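Adenylation domain (Streptomyces sp., PDB 5N9X) is an adenylation domain of the ANL superfamily of AMP-binding enzymes, here holding ATP and threonine. Local coordinates at residues D329-P340 / V408-Y418. Numbering follows the deposited sequence.
Sequences DLAAEDSVIGRP and VSRRAGGDLVY. With ATP (adenosine-5'-triphosphate), chain D.
I337 lies against L416 and Y418 where strand 336-340 pairs antiparallel with strand 416-421. Its CG1, wedged between the backbone N and the carbonyl carbon (chi1 68°), meets L416 CB at 3.5 Å; CD1 reaches V408 CG1, the two side chains crossing at about a right angle, and the CG2 branch touches Y418 CB at 3.6 Å. A classic beta bulge, I337 and G338 both facing L416, shifts the register by one: L416 O accepts from I337 N (3.0 Å) and G338 N (3.2 Å), while L416 N donates to G338 O. Y418 N donates to S335 O (2.8 Å), and a water ties D334 OD1 and S335 N to Y418 O. V336 and V417, a non-hydrogen-bonded pair, share one sheet face; the R411 guanidinium lies against them, V417 CG2 over one face toward the rim, NH1 3.4 Å from V336 CG2. D415 OD1 sits above the R339 guanidinium toward its rim, 3.8 Å from NH2, a long salt bridge of charge alone, no N-H pointing at OD1. The Y418 ring carries adenine C2 of ATP 3.5 Å above its centre; Y418 OH and ATP both hydrogen-bond D406 OD1, so the bulged pairing probably helps hold Y418 in the nucleotide pocket.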
ATOM      1  N   ASP A 329     -16.661  -4.509  16.831  1.00 31.25           N
ATOM      2  CA  ASP A 329     -16.432  -3.674  15.648  1.00 37.95           C
ATOM      3  C   ASP A 329     -17.474  -3.915  14.556  1.00 28.64           C
ATOM      4  O   ASP A 329     -17.645  -3.085  13.668  1.00 34.91           O
ATOM      5  CB  ASP A 329     -15.024  -3.908  15.078  1.00 25.67           C
ATOM      6  CG  ASP A 329     -13.944  -3.844  16.138  1.00 26.11           C
ATOM      7  OD1 ASP A 329     -13.997  -2.943  17.005  1.00 32.50           O
ATOM      8  OD2 ASP A 329     -13.032  -4.696  16.098  1.00 25.74           O
ATOM      9  N   LEU A 330     -18.176  -5.043  14.623  1.00 35.22           N
ATOM     10  CA  LEU A 330     -19.224  -5.333  13.645  1.00 31.29           C
ATOM     11  C   LEU A 330     -20.607  -4.871  14.094  1.00 38.79           C
ATOM     12  O   LEU A 330     -21.582  -5.010  13.348  1.00 30.33           O
ATOM     13  CB  LEU A 330     -19.282  -6.823  13.334  1.00 31.91           C
ATOM     14  CG  LEU A 330     -17.983  -7.532  12.957  1.00 36.78           C
ATOM     15  CD1 LEU A 330     -18.299  -8.931  12.477  1.00 35.59           C
ATOM     16  CD2 LEU A 330     -17.219  -6.755  11.894  1.00 31.73           C
ATOM     17  N   ALA A 331     -20.711  -4.317  15.298  1.00 40.85           N
ATOM     18  CA  ALA A 331     -22.009  -3.838  15.764  1.00 30.77           C
ATOM     19  C   ALA A 331     -22.253  -2.439  15.241  1.00 41.67           C
ATOM     20  O   ALA A 331     -23.311  -2.157  14.666  1.00 53.41           O
ATOM     21  CB  ALA A 331     -22.091  -3.861  17.262  1.00 36.02           C
ATOM     22  N   ALA A 332     -21.274  -1.559  15.431  1.00 44.53           N
ATOM     23  CA  ALA A 332     -21.398  -0.179  14.974  1.00 37.98           C
ATOM     24  C   ALA A 332     -20.847  -0.057  13.571  1.00 47.08           C
ATOM     25  O   ALA A 332     -20.483  -1.054  12.957  1.00 45.50           O
ATOM     26  CB  ALA A 332     -20.673   0.766  15.902  1.00 38.74           C
ATOM     27  N   GLU A 333     -20.780   1.164  13.062  1.00 37.87           N
ATOM     28  CA  GLU A 333     -20.203   1.372  11.752  1.00 39.86           C
ATOM     29  C   GLU A 333     -18.945   2.214  11.841  1.00 35.78           C
ATOM     30  O   GLU A 333     -18.668   3.013  10.954  1.00 33.72           O
ATOM     31  CB  GLU A 333     -21.222   2.017  10.816  1.00 48.21           C
ATOM     32  CG  GLU A 333     -21.357   1.284   9.494  1.00 50.55           C
ATOM     33  CD  GLU A 333     -22.770   1.269   8.977  1.00 55.22           C
ATOM     34  OE1 GLU A 333     -23.367   2.363   8.839  1.00 51.08           O
ATOM     35  OE2 GLU A 333     -23.282   0.153   8.719  1.00 60.91           O
ATOM     36  N   ASP A 334     -18.185   2.017  12.914  1.00 32.28           N
ATOM     37  CA  ASP A 334     -16.935   2.734  13.106  1.00 32.63           C
ATOM     38  C   ASP A 334     -15.718   1.973  12.560  1.00 37.73           C
ATOM     39  O   ASP A 334     -15.632   0.736  12.628  1.00 30.65           O
ATOM     40  CB  ASP A 334     -16.737   3.062  14.591  1.00 43.35           C
ATOM     41  CG  ASP A 334     -17.378   4.395  14.987  1.00 50.61           C
ATOM     42  OD1 ASP A 334     -16.877   5.441  14.517  1.00 38.36           O
ATOM     43  OD2 ASP A 334     -18.367   4.399  15.761  1.00 47.60           O
ATOM     44  N   SER A 335     -14.782   2.745  12.011  1.00 29.80           N
ATOM     45  CA  SER A 335     -13.529   2.222  11.480  1.00 26.78           C
ATOM     46  C   SER A 335     -12.387   2.298  12.490  1.00 20.28           C
ATOM     47  O   SER A 335     -11.672   3.308  12.559  1.00 21.73           O
ATOM     48  CB  SER A 335     -13.144   2.991  10.219  1.00 26.11           C
ATOM     49  OG  SER A 335     -12.171   2.274   9.486  1.00 26.22           O
ATOM     50  N   VAL A 336     -12.197   1.238  13.262  1.00 15.77           N
ATOM     51  CA  VAL A 336     -11.136   1.246  14.272  1.00 19.15           C
ATOM     52  C   VAL A 336      -9.782   0.849  13.668  1.00 26.14           C
ATOM     53  O   VAL A 336      -9.651  -0.221  13.059  1.00 17.22           O
ATOM     54  CB  VAL A 336     -11.461   0.309  15.443  1.00 15.76           C
ATOM     55  CG1 VAL A 336     -10.550   0.610  16.629  1.00 20.48           C
ATOM     56  CG2 VAL A 336     -12.919   0.466  15.841  1.00 23.80           C
ATOM     57  N   ILE A 337      -8.790   1.729  13.826  1.00 17.36           N
ATOM     58  CA  ILE A 337      -7.446   1.468  13.334  1.00 17.77           C
ATOM     59  C   ILE A 337      -6.544   1.127  14.505  1.00 16.08           C
ATOM     60  O   ILE A 337      -5.427   0.669  14.317  1.00 17.59           O
ATOM     61  CB  ILE A 337      -6.855   2.669  12.525  1.00 21.32           C
ATOM     62  CG1 ILE A 337      -6.596   3.884  13.418  1.00 15.12           C
ATOM     63  CG2 ILE A 337      -7.764   3.035  11.379  1.00 14.83           C
ATOM     64  CD1 ILE A 337      -6.472   5.180  12.652  1.00 15.36           C
ATOM     65  N   GLY A 338      -7.035   1.352  15.719  1.00 31.40           N
ATOM     66  CA  GLY A 338      -6.341   0.884  16.918  1.00 24.82           C
ATOM     67  C   GLY A 338      -5.272   1.812  17.478  1.00 19.98           C
ATOM     68  O   GLY A 338      -5.503   3.007  17.590  1.00 26.55           O
ATOM     69  N   ARG A 339      -4.114   1.261  17.843  1.00 21.65           N
ATOM     70  CA  ARG A 339      -3.000   2.047  18.399  1.00 27.83           C
ATOM     71  C   ARG A 339      -1.784   2.128  17.487  1.00 21.27           C
ATOM     72  O   ARG A 339      -1.515   1.200  16.749  1.00 29.32           O
ATOM     73  CB  ARG A 339      -2.556   1.466  19.744  1.00 29.07           C
ATOM     74  CG  ARG A 339      -2.371   2.509  20.837  1.00 40.81           C
ATOM     75  CD  ARG A 339      -2.461   1.896  22.221  1.00 48.33           C
ATOM     76  NE  ARG A 339      -3.762   2.174  22.819  1.00 57.47           N
ATOM     77  CZ  ARG A 339      -4.661   1.236  23.108  1.00 61.43           C
ATOM     78  NH1 ARG A 339      -4.389  -0.042  22.863  1.00 58.91           N
ATOM     79  NH2 ARG A 339      -5.831   1.570  23.644  1.00 54.56           N
ATOM     80  N   PRO A 340      -1.041   3.236  17.548  1.00 20.99           N
ATOM     81  CA  PRO A 340       0.238   3.333  16.837  1.00 22.43           C
ATOM     82  C   PRO A 340       1.169   2.153  17.130  1.00 21.05           C
ATOM     83  O   PRO A 340       1.165   1.664  18.254  1.00 22.63           O
ATOM     84  CB  PRO A 340       0.821   4.640  17.374  1.00 18.53           C
ATOM     85  CG  PRO A 340      -0.401   5.498  17.605  1.00 19.17           C
ATOM     86  CD  PRO A 340      -1.450   4.533  18.126  1.00 25.18           C
ATOM     87  N   VAL A 408      -8.583  11.570  12.607  1.00 27.38           N
ATOM     88  CA  VAL A 408      -8.907  10.496  13.546  1.00 25.12           C
ATOM     89  C   VAL A 408      -9.410  11.040  14.896  1.00 32.03           C
ATOM     90  O   VAL A 408      -9.276  12.239  15.187  1.00 24.11           O
ATOM     91  CB  VAL A 408      -7.683   9.584  13.829  1.00 19.59           C
ATOM     92  CG1 VAL A 408      -7.060   9.094  12.548  1.00 21.85           C
ATOM     93  CG2 VAL A 408      -6.650  10.319  14.657  1.00 18.84           C
ATOM     94  N   SER A 409      -9.978  10.150  15.719  1.00 28.98           N
ATOM     95  CA  SER A 409     -10.317  10.467  17.115  1.00 30.80           C
ATOM     96  C   SER A 409      -9.792   9.397  18.056  1.00 27.36           C
ATOM     97  O   SER A 409      -9.698   8.229  17.684  1.00 32.97           O
ATOM     98  CB  SER A 409     -11.833  10.615  17.316  1.00 25.98           C
ATOM     99  OG  SER A 409     -12.549   9.698  16.519  1.00 29.45           O
ATOM    100  N   ARG A 410      -9.424   9.802  19.265  1.00 32.02           N
ATOM    101  CA  ARG A 410      -9.121   8.841  20.311  1.00 39.64           C
ATOM    102  C   ARG A 410     -10.413   8.534  21.070  1.00 41.84           C
ATOM    103  O   ARG A 410     -10.938   9.416  21.763  1.00 43.19           O
ATOM    104  CB  ARG A 410      -8.057   9.373  21.271  1.00 39.20           C
ATOM    105  CG  ARG A 410      -7.871   8.484  22.484  1.00 44.72           C
ATOM    106  CD  ARG A 410      -7.253   9.200  23.677  1.00 49.04           C
ATOM    107  NE  ARG A 410      -7.656   8.519  24.909  1.00 67.23           N
ATOM    108  CZ  ARG A 410      -6.825   8.086  25.855  1.00 76.55           C
ATOM    109  NH1 ARG A 410      -5.513   8.270  25.743  1.00 71.18           N
ATOM    110  NH2 ARG A 410      -7.314   7.469  26.924  1.00 74.09           N
ATOM    111  N   ARG A 411     -10.929   7.310  20.913  1.00 37.42           N
ATOM    112  CA  ARG A 411     -12.126   6.842  21.623  1.00 41.36           C
ATOM    113  C   ARG A 411     -11.718   6.463  23.039  1.00 39.30           C
ATOM    114  O   ARG A 411     -10.546   6.165  23.283  1.00 33.77           O
ATOM    115  CB  ARG A 411     -12.780   5.629  20.914  1.00 36.99           C
ATOM    116  CG  ARG A 411     -12.276   4.231  21.393  1.00 37.70           C
ATOM    117  CD  ARG A 411     -12.655   3.050  20.468  1.00 32.78           C
ATOM    118  NE  ARG A 411     -13.956   3.232  19.822  1.00 47.76           N
ATOM    119  CZ  ARG A 411     -14.617   2.299  19.137  1.00 43.83           C
ATOM    120  NH1 ARG A 411     -14.118   1.074  19.008  1.00 31.62           N
ATOM    121  NH2 ARG A 411     -15.797   2.599  18.588  1.00 41.11           N
ATOM    122  N   ALA A 412     -12.676   6.478  23.964  1.00 45.54           N
ATOM    123  CA  ALA A 412     -12.445   5.973  25.318  1.00 41.64           C
ATOM    124  C   ALA A 412     -11.905   4.562  25.231  1.00 43.32           C
ATOM    125  O   ALA A 412     -12.491   3.712  24.560  1.00 46.86           O
ATOM    126  CB  ALA A 412     -13.721   6.001  26.141  1.00 40.08           C
ATOM    127  N   GLY A 413     -10.783   4.315  25.899  1.00 37.51           N
ATOM    128  CA  GLY A 413     -10.125   3.033  25.799  1.00 37.82           C
ATOM    129  C   GLY A 413      -8.802   3.187  25.085  1.00 47.80           C
ATOM    130  O   GLY A 413      -7.957   2.287  25.123  1.00 54.82           O
ATOM    131  N   GLY A 414      -8.624   4.325  24.419  1.00 42.55           N
ATOM    132  CA  GLY A 414      -7.347   4.648  23.814  1.00 36.84           C
ATOM    133  C   GLY A 414      -7.153   4.250  22.354  1.00 45.26           C
ATOM    134  O   GLY A 414      -6.083   4.514  21.786  1.00 42.91           O
ATOM    135  N   ASP A 415      -8.164   3.622  21.744  1.00 42.92           N
ATOM    136  CA  ASP A 415      -8.093   3.243  20.322  1.00 34.00           C
ATOM    137  C   ASP A 415      -8.322   4.412  19.388  1.00 35.57           C
ATOM    138  O   ASP A 415      -9.134   5.292  19.669  1.00 32.27           O
ATOM    139  CB  ASP A 415      -9.110   2.152  19.968  1.00 26.13           C
ATOM    140  CG  ASP A 415      -8.630   0.779  20.314  1.00 25.64           C
ATOM    141  OD1 ASP A 415      -7.405   0.585  20.325  1.00 34.14           O
ATOM    142  OD2 ASP A 415      -9.469  -0.119  20.527  1.00 31.80           O
ATOM    143  N   LEU A 416      -7.630   4.406  18.256  1.00 27.76           N
ATOM    144  CA  LEU A 416      -7.928   5.389  17.233  1.00 28.38           C
ATOM    145  C   LEU A 416      -9.051   4.897  16.325  1.00 22.24           C
ATOM    146  O   LEU A 416      -9.119   3.723  15.976  1.00 24.80           O
ATOM    147  CB  LEU A 416      -6.677   5.721  16.431  1.00 26.81           C
ATOM    148  CG  LEU A 416      -5.563   6.276  17.305  1.00 30.40           C
ATOM    149  CD1 LEU A 416      -4.377   6.734  16.469  1.00 34.24           C
ATOM    150  CD2 LEU A 416      -6.112   7.432  18.123  1.00 36.24           C
ATOM    151  N   VAL A 417      -9.955   5.804  15.995  1.00 23.48           N
ATOM    152  CA  VAL A 417     -10.993   5.555  15.018  1.00 19.08           C
ATOM    153  C   VAL A 417     -10.732   6.496  13.846  1.00 23.24           C
ATOM    154  O   VAL A 417     -10.485   7.683  14.047  1.00 23.58           O
ATOM    155  CB  VAL A 417     -12.404   5.791  15.600  1.00 22.15           C
ATOM    156  CG1 VAL A 417     -13.480   5.572  14.525  1.00 20.50           C
ATOM    157  CG2 VAL A 417     -12.643   4.896  16.795  1.00 24.73           C
ATOM    158  N   TYR A 418     -10.765   5.965  12.627  1.00 24.22           N
ATOM    159  CA  TYR A 418     -10.419   6.747  11.452  1.00 26.70           C
ATOM    160  C   TYR A 418     -11.656   7.466  10.924  1.00 27.68           C
ATOM    161  O   TYR A 418     -12.694   6.837  10.695  1.00 25.70           O
ATOM    162  CB  TYR A 418      -9.798   5.852  10.361  1.00 20.69           C
ATOM    163  CG  TYR A 418      -9.575   6.571   9.044  1.00 22.09           C
ATOM    164  CD1 TYR A 418      -8.410   7.293   8.816  1.00 23.16           C
ATOM    165  CD2 TYR A 418     -10.531   6.534   8.037  1.00 20.92           C
ATOM    166  CE1 TYR A 418      -8.200   7.962   7.631  1.00 16.42           C
ATOM    167  CE2 TYR A 418     -10.335   7.186   6.852  1.00 21.04           C
ATOM    168  CZ  TYR A 418      -9.164   7.911   6.650  1.00 25.01           C
ATOM    169  OH  TYR A 418      -8.964   8.568   5.455  1.00 27.74           O
TER
HETATM  170  PG  ATP D 602      -0.042  10.218  -0.841  1.00 74.44           P
HETATM  171  O1G ATP D 602      -0.713  11.075   0.226  1.00 65.76           O
HETATM  172  O2G ATP D 602       0.306  10.959  -2.096  1.00 60.14           O
HETATM  173  O3G ATP D 602       1.164   9.431  -0.358  1.00 69.88           O
HETATM  174  PB  ATP D 602      -1.694   7.811  -0.642  1.00 66.01           P
HETATM  175  O1B ATP D 602      -2.541   8.379   0.501  1.00 53.25           O
HETATM  176  O2B ATP D 602      -2.249   6.740  -1.526  1.00 42.90           O
HETATM  177  O3B ATP D 602      -1.178   9.156  -1.408  1.00 71.98           O
HETATM  178  PA  ATP D 602      -0.057   5.929   0.571  1.00 65.66           P
HETATM  179  O1A ATP D 602       1.025   6.129   1.605  1.00 36.62           O
HETATM  180  O2A ATP D 602       0.080   4.763  -0.402  1.00 50.69           O
HETATM  181  O3A ATP D 602      -0.236   7.311  -0.206  1.00 60.53           O
HETATM  182  O5' ATP D 602      -1.559   5.889   1.218  1.00 43.86           O
HETATM  183  C5' ATP D 602      -1.867   6.108   2.594  1.00 32.94           C
HETATM  184  C4' ATP D 602      -3.273   6.696   2.733  1.00 30.33           C
HETATM  185  O4' ATP D 602      -4.263   5.678   2.713  1.00 21.25           O
HETATM  186  C3' ATP D 602      -3.497   7.524   3.986  1.00 25.22           C
HETATM  187  O3' ATP D 602      -3.499   8.889   3.583  1.00 38.62           O
HETATM  188  C2' ATP D 602      -4.859   7.135   4.501  1.00 23.37           C
HETATM  189  O2' ATP D 602      -5.781   8.162   4.146  1.00 22.77           O
HETATM  190  C1' ATP D 602      -5.239   5.881   3.744  1.00 29.69           C
HETATM  191  N9  ATP D 602      -5.252   4.678   4.633  1.00 25.52           N
HETATM  192  C8  ATP D 602      -4.252   3.773   4.739  1.00 21.22           C
HETATM  193  N7  ATP D 602      -4.541   2.783   5.614  1.00 16.44           N
HETATM  194  C5  ATP D 602      -5.772   3.038   6.089  1.00 18.58           C
HETATM  195  C6  ATP D 602      -6.678   2.372   7.052  1.00 14.02           C
HETATM  196  N6  ATP D 602      -6.296   1.237   7.670  1.00 12.66           N
HETATM  197  N1  ATP D 602      -7.876   2.941   7.291  1.00 13.70           N
HETATM  198  C2  ATP D 602      -8.220   4.094   6.682  1.00 22.43           C
HETATM  199  N3  ATP D 602      -7.465   4.761   5.781  1.00 19.77           N
HETATM  200  C4  ATP D 602      -6.238   4.290   5.447  1.00 23.10           C
HETATM  201  O   HOH W   1     -15.240   5.518  11.810  1.00 30.33           O